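PDB 5B57: putative hemin ABC transport system, membrane protein from Burkholderia cenocepacia J2315, which probably serves as the membrane-spanning permease subunit of an ABC importer that carries heme into the bacterial cell. Local coordinates for residues A[109-114]-A[235-240]; A[122-127]-A[325-330]; A[126-131]-A[267-272]; A[137-142]-A[293-298]; A[309-314]-A[362-367]. All coordinates share one frame; numbering follows the deposited sequence.

Interaction 1: residues A[109-114]-A[235-240]; sequences VLALLV and GSLGGA
Leu-110 on helix 94-128 faces Ala-240 of the loop that leads into helix 242-260, their CA atoms 6.4 Å apart, and the loop closes on the helix through a type I beta turn from Leu-237 to Ala-240. Leu-237 and Leu-110 are the two residues that carry the contact. The methyl groups of Leu-237 divide the work: CD1 reaches Ala-111 CB at 3.5 Å, while CD2 meets Leu-110 CD2 at 3.4 Å. Leu-110 holds its CG opposite the backbone N (chi1 -174°), which sends the CD2 methyl out to the loop, where it also packs against Ala-240 CB at 3.6 Å. Val-114, one turn further on, adds a looser touch from CG2 to Leu-237 CD2. On the loop itself, Ser-236 OG accepts from Gly-238 N over 3.0 Å, an ST turn that fixes the backbone just where Leu-237 is presented. Helix 283-305 joins the cluster from the same chain, with Cys-304 on Leu-110 and Leu-301 on Val-114. No hydrogen bond links the two segments. The loop is therefore held to the helix by apolar packing alone, while the bonds inside it, Gly-238 N to Ser-236 OG and Ala-240 N to Leu-237 O, belong to the turn itself.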
# COMPACT_ATOMS: atom_id res chain seq x y z
N VAL A 109 34.89 14.82 6.45
CA VAL A 109 34.02 14.78 7.62
C VAL A 109 32.56 15.01 7.22
O VAL A 109 31.65 14.34 7.74
CB VAL A 109 34.51 15.78 8.68
CG1 VAL A 109 33.39 16.51 9.32
CG2 VAL A 109 35.17 15.02 9.74
N LEU A 110 32.29 15.92 6.28
CA LEU A 110 30.91 16.14 5.86
C LEU A 110 30.33 14.88 5.24
O LEU A 110 29.18 14.51 5.53
CB LEU A 110 30.82 17.32 4.89
CG LEU A 110 29.40 17.77 4.48
CD1 LEU A 110 28.64 18.34 5.65
CD2 LEU A 110 29.42 18.78 3.38
N ALA A 111 31.11 14.18 4.41
CA ALA A 111 30.62 12.92 3.85
C ALA A 111 30.27 11.90 4.94
O ALA A 111 29.28 11.18 4.80
CB ALA A 111 31.63 12.33 2.87
N LEU A 112 31.04 11.83 6.03
CA LEU A 112 30.66 10.93 7.12
C LEU A 112 29.38 11.38 7.82
O LEU A 112 28.53 10.54 8.13
CB LEU A 112 31.79 10.81 8.15
CG LEU A 112 33.06 10.15 7.66
CD1 LEU A 112 34.10 10.20 8.73
CD2 LEU A 112 32.77 8.73 7.24
N LEU A 113 29.24 12.68 8.09
CA LEU A 113 28.01 13.20 8.70
C LEU A 113 26.79 12.98 7.82
O LEU A 113 25.71 12.67 8.34
CB LEU A 113 28.15 14.69 9.00
CG LEU A 113 29.00 15.13 10.18
CD1 LEU A 113 28.79 16.62 10.35
CD2 LEU A 113 28.62 14.35 11.43
N VAL A 114 26.93 13.13 6.50
CA VAL A 114 25.80 12.93 5.60
C VAL A 114 25.41 11.46 5.54
O VAL A 114 24.25 11.09 5.76
CB VAL A 114 26.12 13.49 4.20
CG1 VAL A 114 25.28 12.86 3.17
CG2 VAL A 114 25.87 14.97 4.15
N GLY A 235 23.36 18.39 -5.26
CA GLY A 235 24.11 17.85 -4.13
C GLY A 235 25.62 17.91 -4.26
O GLY A 235 26.20 17.39 -5.22
N SER A 236 26.30 18.53 -3.31
CA SER A 236 27.74 18.65 -3.39
C SER A 236 28.28 18.74 -1.98
O SER A 236 27.66 19.37 -1.11
CB SER A 236 28.15 19.87 -4.22
OG SER A 236 29.54 20.13 -4.24
N LEU A 237 29.41 18.09 -1.73
CA LEU A 237 30.12 18.35 -0.48
C LEU A 237 31.14 19.49 -0.59
O LEU A 237 31.88 19.73 0.37
CB LEU A 237 30.81 17.07 0.02
CG LEU A 237 29.86 15.90 0.15
CD1 LEU A 237 30.61 14.63 0.42
CD2 LEU A 237 28.87 16.18 1.26
N GLY A 238 31.17 20.19 -1.73
CA GLY A 238 32.20 21.18 -2.01
C GLY A 238 32.07 22.47 -1.22
O GLY A 238 32.98 23.30 -1.30
N GLY A 239 30.98 22.67 -0.49
CA GLY A 239 30.83 23.79 0.42
C GLY A 239 31.29 23.52 1.84
O GLY A 239 31.08 24.37 2.71
N ALA A 240 31.93 22.38 2.08
CA ALA A 240 32.23 21.93 3.44
C ALA A 240 33.34 22.77 4.05
O ALA A 240 34.49 22.69 3.61
CB ALA A 240 32.62 20.45 3.41

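Interaction 2: residues A[122-127]-A[325-330]; sequences GAAMQA and PDQRIV
The amide of Gln-327 points its OE1 and NE2 end at helix 94-128, with Ala-124 CA near the NE2 edge, 3.8 Å from NE2, and Ala-127 CB off one face, 3.9 Å from OE1. Neither approach is a hydrogen bond. The Gln-327 chain leaves with CG opposite its backbone N (chi1 -165°) and then bends at chi2, 59°, which carries the amide across to the alanines. Arg-263 and Leu-266 of helix 263-269 also touch Gln-327. One turn further along, Val-330 takes over: its CG1 methyl meets Ala-123 CB at 3.7 Å, the one purely apolar pair of the contact. Asp-326 prepares the start of this helix. Its OD1 accepts from Arg-328 N at 2.7 Å, the donor lying above the carboxylate plane, 40° out of it, and Asn-267 ND2 gives the same oxygen a second bond. Pro-325 and Asp-326 also lie against a chain of another protein in the assembly. An aspartate N-cap opening a membrane helix, whose first turn packs on an alanine-rich face of a longer one, is the motif seen here.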
# COMPACT_ATOMS: atom_id res chain seq x y z
N GLY A 122 17.01 7.01 8.17
CA GLY A 122 16.22 6.12 7.34
C GLY A 122 15.79 4.87 8.08
O GLY A 122 14.62 4.45 8.03
N ALA A 123 16.75 4.24 8.78
CA ALA A 123 16.45 3.12 9.66
C ALA A 123 15.31 3.46 10.62
O ALA A 123 14.39 2.66 10.81
CB ALA A 123 17.71 2.73 10.42
N ALA A 124 15.34 4.66 11.21
CA ALA A 124 14.28 5.05 12.12
C ALA A 124 12.95 5.18 11.39
O ALA A 124 11.94 4.59 11.80
CB ALA A 124 14.63 6.35 12.84
N MET A 125 12.94 5.92 10.28
CA MET A 125 11.68 6.13 9.56
C MET A 125 11.11 4.83 9.01
O MET A 125 9.89 4.65 9.00
CB MET A 125 11.88 7.14 8.45
CG MET A 125 12.15 8.52 8.97
SD MET A 125 10.63 9.46 9.06
CE MET A 125 10.13 9.41 7.34
N GLN A 126 11.97 3.92 8.54
CA GLN A 126 11.46 2.66 8.00
C GLN A 126 10.88 1.78 9.10
O GLN A 126 9.91 1.04 8.87
CB GLN A 126 12.57 1.94 7.27
CG GLN A 126 12.81 2.56 5.93
CD GLN A 126 14.25 2.47 5.48
OE1 GLN A 126 14.83 1.38 5.40
NE2 GLN A 126 14.83 3.62 5.17
N ALA A 127 11.45 1.84 10.30
CA ALA A 127 10.79 1.24 11.45
C ALA A 127 9.48 1.96 11.73
O ALA A 127 8.41 1.35 11.71
CB ALA A 127 11.70 1.27 12.68
N PRO A 325 15.92 -7.01 11.53
CA PRO A 325 15.38 -5.66 11.75
C PRO A 325 15.67 -5.07 13.11
O PRO A 325 15.30 -3.92 13.32
CB PRO A 325 13.87 -5.86 11.56
CG PRO A 325 13.61 -7.28 11.90
CD PRO A 325 14.86 -8.04 11.52
N ASP A 326 16.30 -5.80 14.03
CA ASP A 326 16.50 -5.29 15.39
C ASP A 326 17.04 -3.86 15.38
O ASP A 326 18.17 -3.62 14.94
CB ASP A 326 17.45 -6.20 16.18
CG ASP A 326 17.63 -5.77 17.66
OD1 ASP A 326 17.35 -4.60 18.02
OD2 ASP A 326 18.06 -6.61 18.48
N GLN A 327 16.24 -2.90 15.87
CA GLN A 327 16.66 -1.50 15.82
C GLN A 327 18.00 -1.27 16.52
O GLN A 327 18.74 -0.36 16.16
CB GLN A 327 15.57 -0.62 16.45
CG GLN A 327 15.67 0.88 16.18
CD GLN A 327 15.62 1.27 14.68
OE1 GLN A 327 15.32 0.45 13.80
NE2 GLN A 327 15.93 2.54 14.40
N ARG A 328 18.34 -2.11 17.51
CA ARG A 328 19.57 -1.93 18.26
C ARG A 328 20.81 -2.18 17.41
O ARG A 328 21.86 -1.60 17.65
CB ARG A 328 19.54 -2.83 19.51
CG ARG A 328 19.21 -2.12 20.84
CD ARG A 328 18.24 -2.93 21.74
NE ARG A 328 18.79 -4.20 22.26
CZ ARG A 328 18.28 -5.41 22.02
NH1 ARG A 328 17.19 -5.55 21.25
NH2 ARG A 328 18.85 -6.49 22.55
N ILE A 329 20.70 -3.06 16.40
CA ILE A 329 21.77 -3.26 15.42
C ILE A 329 21.65 -2.29 14.25
O ILE A 329 22.65 -1.72 13.79
CB ILE A 329 21.76 -4.71 14.91
CG1 ILE A 329 22.02 -5.67 16.04
CG2 ILE A 329 22.78 -4.90 13.79
CD1 ILE A 329 21.46 -7.09 15.79
N VAL A 330 20.44 -2.11 13.71
CA VAL A 330 20.30 -1.52 12.39
C VAL A 330 20.65 -0.04 12.41
O VAL A 330 21.22 0.48 11.44
CB VAL A 330 18.89 -1.75 11.84
CG1 VAL A 330 18.62 -0.82 10.63
CG2 VAL A 330 18.69 -3.20 11.50

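Interaction 3: residues A[126-131]-A[267-272]; sequences QALFRN and NALQLG
Leu-269 is the first residue of 267-272 to touch the end of helix 94-128; the preceding Asn-267 uses its OD1 to accept from Gln-327 N. The CD2 methyl of Leu-269 lies 4.1 Å from Leu-128 CD1, a loose meeting of two leucines at a slant. Helix 283-305 backs both of them, through Leu-286 and Leu-291. The carbonyl oxygen of Leu-269 also lies against the aliphatic part of Arg-130, with CD at 3.2 Å, a packing contact and not a hydrogen bond. Gln-270 then makes the polar link: its NE2 donates to Ala-127 O, with an N-H...O angle of 150°. The modelled length of 2.5 Å is shorter than expected, so its exact value is doubtful. A bend at chi2, -43°, folds the side chain toward the helix end, while the amide oxygen OE1 rests 3.4 Å from Arg-130 CG. The planes of guanidinium and amide are turned 43° apart. Ala-127 O also accepts from Arg-130 N at 2.7 Å, which would make a second hold on it. Gly-272 closes the walk: its N bonds back to Leu-269 O in a type I turn, and at its positive phi it stands at the N-cap of helix 273-278. The chain of another protein packs on Arg-130, Gln-270 and Leu-271. The first segment forms a Schellman motif at Arg-130, and the second is the turn between two short helices, consistent with the coupling region through which permeases of this family meet their ATPase.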
# COMPACT_ATOMS: atom_id res chain seq x y z
N GLN A 126 11.97 3.92 8.54
CA GLN A 126 11.46 2.66 8.00
C GLN A 126 10.88 1.78 9.10
O GLN A 126 9.91 1.04 8.87
CB GLN A 126 12.57 1.94 7.27
CG GLN A 126 12.81 2.56 5.93
CD GLN A 126 14.25 2.47 5.48
OE1 GLN A 126 14.83 1.38 5.40
NE2 GLN A 126 14.83 3.62 5.17
N ALA A 127 11.45 1.84 10.30
CA ALA A 127 10.79 1.24 11.45
C ALA A 127 9.48 1.96 11.73
O ALA A 127 8.41 1.35 11.71
CB ALA A 127 11.70 1.27 12.68
N LEU A 128 9.55 3.27 11.94
CA LEU A 128 8.36 4.05 12.25
C LEU A 128 7.19 3.76 11.30
O LEU A 128 6.05 3.63 11.74
CB LEU A 128 8.71 5.54 12.23
CG LEU A 128 7.52 6.43 12.55
CD1 LEU A 128 7.30 6.35 14.01
CD2 LEU A 128 7.83 7.83 12.15
N PHE A 129 7.46 3.66 10.00
CA PHE A 129 6.39 3.39 9.03
C PHE A 129 6.20 1.91 8.77
O PHE A 129 5.35 1.57 7.93
CB PHE A 129 6.65 4.08 7.69
CG PHE A 129 6.43 5.54 7.74
CD1 PHE A 129 5.18 6.07 7.51
CD2 PHE A 129 7.47 6.39 8.04
CE1 PHE A 129 4.97 7.43 7.57
CE2 PHE A 129 7.26 7.76 8.11
CZ PHE A 129 6.00 8.27 7.87
N ARG A 130 6.97 1.04 9.42
CA ARG A 130 6.83 -0.38 9.21
C ARG A 130 6.91 -0.69 7.72
O ARG A 130 6.11 -1.43 7.16
CB ARG A 130 5.53 -0.89 9.81
CG ARG A 130 5.69 -1.42 11.19
CD ARG A 130 4.41 -1.31 11.92
NE ARG A 130 4.02 0.09 11.99
CZ ARG A 130 2.88 0.56 11.50
NH1 ARG A 130 2.02 -0.28 10.90
NH2 ARG A 130 2.59 1.86 11.60
N ASN A 131 7.85 -0.07 7.08
CA ASN A 131 7.92 -0.17 5.64
C ASN A 131 9.30 0.23 5.18
O ASN A 131 9.77 1.35 5.46
CB ASN A 131 6.86 0.71 5.00
CG ASN A 131 6.91 0.67 3.51
OD1 ASN A 131 7.58 -0.18 2.91
ND2 ASN A 131 6.21 1.58 2.89
N ASN A 267 11.43 -1.17 18.04
CA ASN A 267 11.39 -2.61 17.79
C ASN A 267 10.01 -3.14 18.10
O ASN A 267 9.49 -3.97 17.35
CB ASN A 267 12.45 -3.34 18.59
CG ASN A 267 13.77 -3.43 17.86
OD1 ASN A 267 13.82 -3.24 16.64
ND2 ASN A 267 14.84 -3.71 18.59
N ALA A 268 9.41 -2.66 19.19
CA ALA A 268 8.07 -3.11 19.58
C ALA A 268 7.02 -2.65 18.59
O ALA A 268 6.07 -3.38 18.31
CB ALA A 268 7.73 -2.63 21.00
N LEU A 269 7.19 -1.44 18.03
CA LEU A 269 6.28 -0.90 17.02
C LEU A 269 6.32 -1.67 15.70
O LEU A 269 5.34 -1.63 14.94
CB LEU A 269 6.62 0.56 16.79
CG LEU A 269 5.79 1.28 15.76
CD1 LEU A 269 4.34 1.27 16.22
CD2 LEU A 269 6.33 2.70 15.63
N GLN A 270 7.41 -2.39 15.41
CA GLN A 270 7.49 -3.24 14.23
C GLN A 270 6.51 -4.40 14.28
O GLN A 270 6.39 -5.14 13.29
CB GLN A 270 8.91 -3.76 14.08
CG GLN A 270 9.86 -2.66 13.79
CD GLN A 270 9.24 -1.75 12.80
OE1 GLN A 270 8.95 -2.17 11.67
NE2 GLN A 270 8.92 -0.53 13.22
N LEU A 271 5.83 -4.57 15.39
CA LEU A 271 4.97 -5.71 15.65
C LEU A 271 3.53 -5.43 15.28
O LEU A 271 2.72 -6.36 15.20
CB LEU A 271 5.11 -6.04 17.14
CG LEU A 271 5.06 -7.44 17.68
CD1 LEU A 271 6.17 -7.51 18.64
CD2 LEU A 271 3.80 -7.54 18.44
N GLY A 272 3.24 -4.17 15.01
CA GLY A 272 1.92 -3.61 14.86
C GLY A 272 1.79 -2.40 15.76
O GLY A 272 2.28 -2.41 16.90

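Interaction 4: residues A[137-142]-A[293-298]; sequences GLVGVS and AVALAV
Val-141 and Val-298 make one of the main apolar pairs of this contact, between the first turn of helix 141-154 and the middle of helix 283-305. Their CG1 methyls are 3.5 Å apart and approach at a slant. Val-141 has an unusual first torsion, chi1 59°, with CG1 in the crowded position between its backbone N and carbonyl carbon, and it is this branch that is turned to Val-298. A second apolar group forms around Val-139, just before the helix, although it is poorly ordered and its details are less certain. Its CG2 lies 3.6 Å from Val-294 CG1, and its CG1 lies 4.0 Å from Ala-295 CB, so its two branches take hold of neighbouring residues of helix 283-305. Met-125 of helix 94-128 touches both Val-139 and Val-294 and shares this cluster, while Ala-181 of helix 168-188 packs on Val-139 and Val-141. The backbone enters in a single place: Val-141 CG2 comes to 3.5 Å from Ala-295 O, a van der Waals approach only. Between Val-139 and Val-141, Gly-140 at the N-cap has a positive phi, 140°, which turns the chain into helix 141-154. The two segments share no hydrogen bond or charge pair. Their hold therefore depends on how the branched valines and the small Ala-295 fit together, with the helix backbones approaching to 5.7 Å between the CA atoms of Val-141 and Ala-295.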
# COMPACT_ATOMS: atom_id res chain seq x y z
N GLY A 137 13.13 11.82 3.71
CA GLY A 137 12.61 13.06 3.14
C GLY A 137 11.21 13.36 3.59
O GLY A 137 10.93 14.47 4.07
N LEU A 138 10.32 12.37 3.49
CA LEU A 138 8.87 12.43 3.70
C LEU A 138 8.39 13.31 4.86
O LEU A 138 7.23 13.76 4.87
CB LEU A 138 8.34 11.02 3.94
CG LEU A 138 8.60 9.94 2.91
CD1 LEU A 138 7.86 8.69 3.36
CD2 LEU A 138 8.14 10.40 1.54
N VAL A 139 9.26 13.52 5.86
CA VAL A 139 8.91 14.36 7.00
C VAL A 139 8.43 15.73 6.54
O VAL A 139 7.43 16.26 7.04
CB VAL A 139 10.12 14.47 7.96
CG1 VAL A 139 9.75 15.30 9.18
CG2 VAL A 139 10.60 13.09 8.36
N GLY A 140 9.13 16.31 5.58
CA GLY A 140 8.82 17.61 5.03
C GLY A 140 10.10 18.38 4.82
O GLY A 140 10.15 19.33 4.04
N VAL A 141 11.16 17.90 5.46
CA VAL A 141 12.31 18.75 5.73
C VAL A 141 13.09 19.08 4.46
O VAL A 141 13.55 20.21 4.28
CB VAL A 141 13.20 18.09 6.80
CG1 VAL A 141 13.67 16.73 6.33
CG2 VAL A 141 14.35 18.94 7.14
N SER A 142 13.23 18.10 3.54
CA SER A 142 13.99 18.33 2.31
C SER A 142 13.42 19.50 1.51
O SER A 142 14.16 20.37 1.04
CB SER A 142 13.99 17.08 1.43
OG SER A 142 14.42 15.93 2.15
N ALA A 293 13.28 14.25 15.54
CA ALA A 293 14.70 13.92 15.48
C ALA A 293 15.18 13.77 14.04
O ALA A 293 16.27 14.25 13.69
CB ALA A 293 15.02 12.66 16.29
N VAL A 294 14.38 13.12 13.18
CA VAL A 294 14.75 13.04 11.76
C VAL A 294 14.81 14.43 11.14
O VAL A 294 15.72 14.73 10.35
CB VAL A 294 13.77 12.14 11.00
CG1 VAL A 294 13.95 12.32 9.50
CG2 VAL A 294 13.99 10.70 11.41
N ALA A 295 13.83 15.30 11.46
CA ALA A 295 13.77 16.61 10.83
C ALA A 295 15.00 17.43 11.18
O ALA A 295 15.56 18.14 10.33
CB ALA A 295 12.50 17.33 11.25
N LEU A 296 15.48 17.28 12.41
CA LEU A 296 16.63 18.01 12.91
C LEU A 296 17.94 17.55 12.27
O LEU A 296 18.77 18.39 11.92
CB LEU A 296 16.67 17.86 14.43
CG LEU A 296 17.87 18.47 15.11
CD1 LEU A 296 17.85 19.96 14.86
CD2 LEU A 296 17.85 18.15 16.59
N ALA A 297 18.14 16.22 12.09
CA ALA A 297 19.37 15.73 11.44
C ALA A 297 19.38 15.94 9.92
O ALA A 297 20.36 16.45 9.37
CB ALA A 297 19.59 14.26 11.74
N VAL A 298 18.32 15.52 9.23
CA VAL A 298 18.24 15.75 7.79
C VAL A 298 18.26 17.25 7.48
O VAL A 298 18.89 17.69 6.51
CB VAL A 298 16.99 15.06 7.21
CG1 VAL A 298 16.83 15.38 5.73
CG2 VAL A 298 17.08 13.58 7.44

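Interaction 5: residues A[309-314]-A[362-367]; sequences GFIGLV and VLTALL
The carbonyl oxygen of Phe-310, whose ring packs on Ala-365 across the contact, is gripped by two backbone donors, Val-314 N at 3.1 Å and Leu-313 N at 3.3 Å, which start helix 311-323. The ring meets helix 360-378 obliquely: CD2 lies 3.7 Å from Ala-365 CA and CE2 lies 4.0 Å from Ala-365 CB. Its first torsion, chi1 -70°, sets CG opposite the carbonyl carbon and turns the ring toward that helix. Ile-311 follows with its CD1 methyl, 3.4 Å from Thr-364 CG2, the two side chains crossing at about a right angle. Thr-364 OG1 bonds to Gly-361 O in its own helix; Gly-309 O is 3.0 Å from Thr-364 OG1 but makes no bond with it. Gly-309, reached through a cis peptide bond, has no side chain, and its CA comes within 5.6 Å of that of Thr-364. No hydrogen bond joins the two segments, so close packing does the holding. A later turn of helix 360-378 extends the contact, Phe-371 touching Val-314. Around the pair, Thr-342 of helix 327-352 touches Ile-311, and Ala-208 of the second subunit packs on both Phe-310 and Ala-365, which places the two helices at the interface of the two copies.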
# COMPACT_ATOMS: atom_id res chain seq x y z
N GLY A 309 19.68 11.67 -1.55
CA GLY A 309 20.02 10.93 -2.74
C GLY A 309 20.20 9.44 -2.40
O GLY A 309 21.32 8.97 -2.36
N PHE A 310 19.12 8.71 -2.10
CA PHE A 310 19.13 7.23 -2.03
C PHE A 310 19.85 6.55 -0.86
O PHE A 310 19.62 5.36 -0.66
CB PHE A 310 19.71 6.60 -3.30
CG PHE A 310 18.84 6.75 -4.49
CD1 PHE A 310 17.85 5.81 -4.75
CD2 PHE A 310 18.95 7.88 -5.32
CE1 PHE A 310 17.00 5.97 -5.83
CE2 PHE A 310 18.10 8.05 -6.41
CZ PHE A 310 17.12 7.09 -6.67
N ILE A 311 20.75 7.22 -0.14
CA ILE A 311 21.49 6.50 0.91
C ILE A 311 20.54 6.01 2.00
O ILE A 311 20.59 4.85 2.39
CB ILE A 311 22.63 7.36 1.51
CG1 ILE A 311 23.90 7.24 0.69
CG2 ILE A 311 23.03 6.88 2.93
CD1 ILE A 311 23.82 7.93 -0.54
N GLY A 312 19.67 6.89 2.50
CA GLY A 312 18.76 6.52 3.58
C GLY A 312 17.79 5.40 3.25
O GLY A 312 17.12 4.89 4.16
N LEU A 313 17.66 5.02 1.97
CA LEU A 313 16.93 3.82 1.57
C LEU A 313 17.87 2.62 1.52
O LEU A 313 17.62 1.61 2.18
CB LEU A 313 16.27 4.04 0.21
CG LEU A 313 14.74 4.12 0.06
CD1 LEU A 313 14.13 5.26 0.84
CD2 LEU A 313 14.38 4.29 -1.40
N VAL A 314 18.98 2.75 0.79
CA VAL A 314 19.92 1.65 0.58
C VAL A 314 20.55 1.18 1.89
O VAL A 314 20.53 -0.01 2.21
CB VAL A 314 21.02 2.07 -0.42
CG1 VAL A 314 22.13 1.03 -0.46
CG2 VAL A 314 20.44 2.32 -1.79
N VAL A 362 24.39 12.76 -8.32
CA VAL A 362 24.49 11.93 -9.52
C VAL A 362 25.08 10.58 -9.16
O VAL A 362 24.59 9.54 -9.62
CB VAL A 362 25.30 12.65 -10.62
CG1 VAL A 362 26.11 11.65 -11.40
CG2 VAL A 362 24.37 13.39 -11.58
N LEU A 363 26.11 10.57 -8.30
CA LEU A 363 26.75 9.32 -7.92
C LEU A 363 25.86 8.49 -6.98
O LEU A 363 25.77 7.27 -7.13
CB LEU A 363 28.11 9.61 -7.28
CG LEU A 363 29.35 9.49 -8.17
CD1 LEU A 363 29.44 8.10 -8.68
CD2 LEU A 363 29.34 10.45 -9.34
N THR A 364 25.17 9.13 -6.03
CA THR A 364 24.30 8.31 -5.19
C THR A 364 23.13 7.73 -5.97
O THR A 364 22.62 6.67 -5.60
CB THR A 364 23.82 9.10 -3.98
OG1 THR A 364 23.06 10.23 -4.40
CG2 THR A 364 24.99 9.56 -3.25
N ALA A 365 22.67 8.40 -7.04
CA ALA A 365 21.66 7.79 -7.90
C ALA A 365 22.22 6.59 -8.63
O ALA A 365 21.48 5.66 -8.97
CB ALA A 365 21.11 8.79 -8.91
N LEU A 366 23.51 6.58 -8.89
CA LEU A 366 24.08 5.41 -9.53
C LEU A 366 24.31 4.26 -8.56
O LEU A 366 24.73 3.18 -9.00
CB LEU A 366 25.37 5.80 -10.24
CG LEU A 366 25.12 6.83 -11.34
CD1 LEU A 366 26.45 7.35 -11.81
CD2 LEU A 366 24.30 6.21 -12.46
N LEU A 367 24.06 4.46 -7.26
CA LEU A 367 23.86 3.36 -6.32
C LEU A 367 22.39 2.93 -6.28
O LEU A 367 22.09 1.74 -6.35
CB LEU A 367 24.28 3.75 -4.91
CG LEU A 367 25.76 3.74 -4.58
CD1 LEU A 367 26.04 4.62 -3.39
CD2 LEU A 367 26.15 2.32 -4.26

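Interactions 1, 2 and 3 share helix 94-128: interaction 1 lies well away, its centre about 30 Å from that of interaction 3, while interactions 2 and 3, with centres about 8 Å apart, adjoin at the end of the helix. All five are mostly buried, yet their surroundings differ. Interactions 1 and 4 lie within the chain and are apolar, leucine against loop in one and valine against helix in the other. Interactions 2 and 3 adjoin another protein; there amides, an aspartate cap and an arginine take a larger part. Interaction 5 borders the second subunit and rests on aromatic and aliphatic packing, with no hydrogen bond between its segments. Gln-126, shared by interactions 2 and 3, bonds to Gly-312 O of interaction 5.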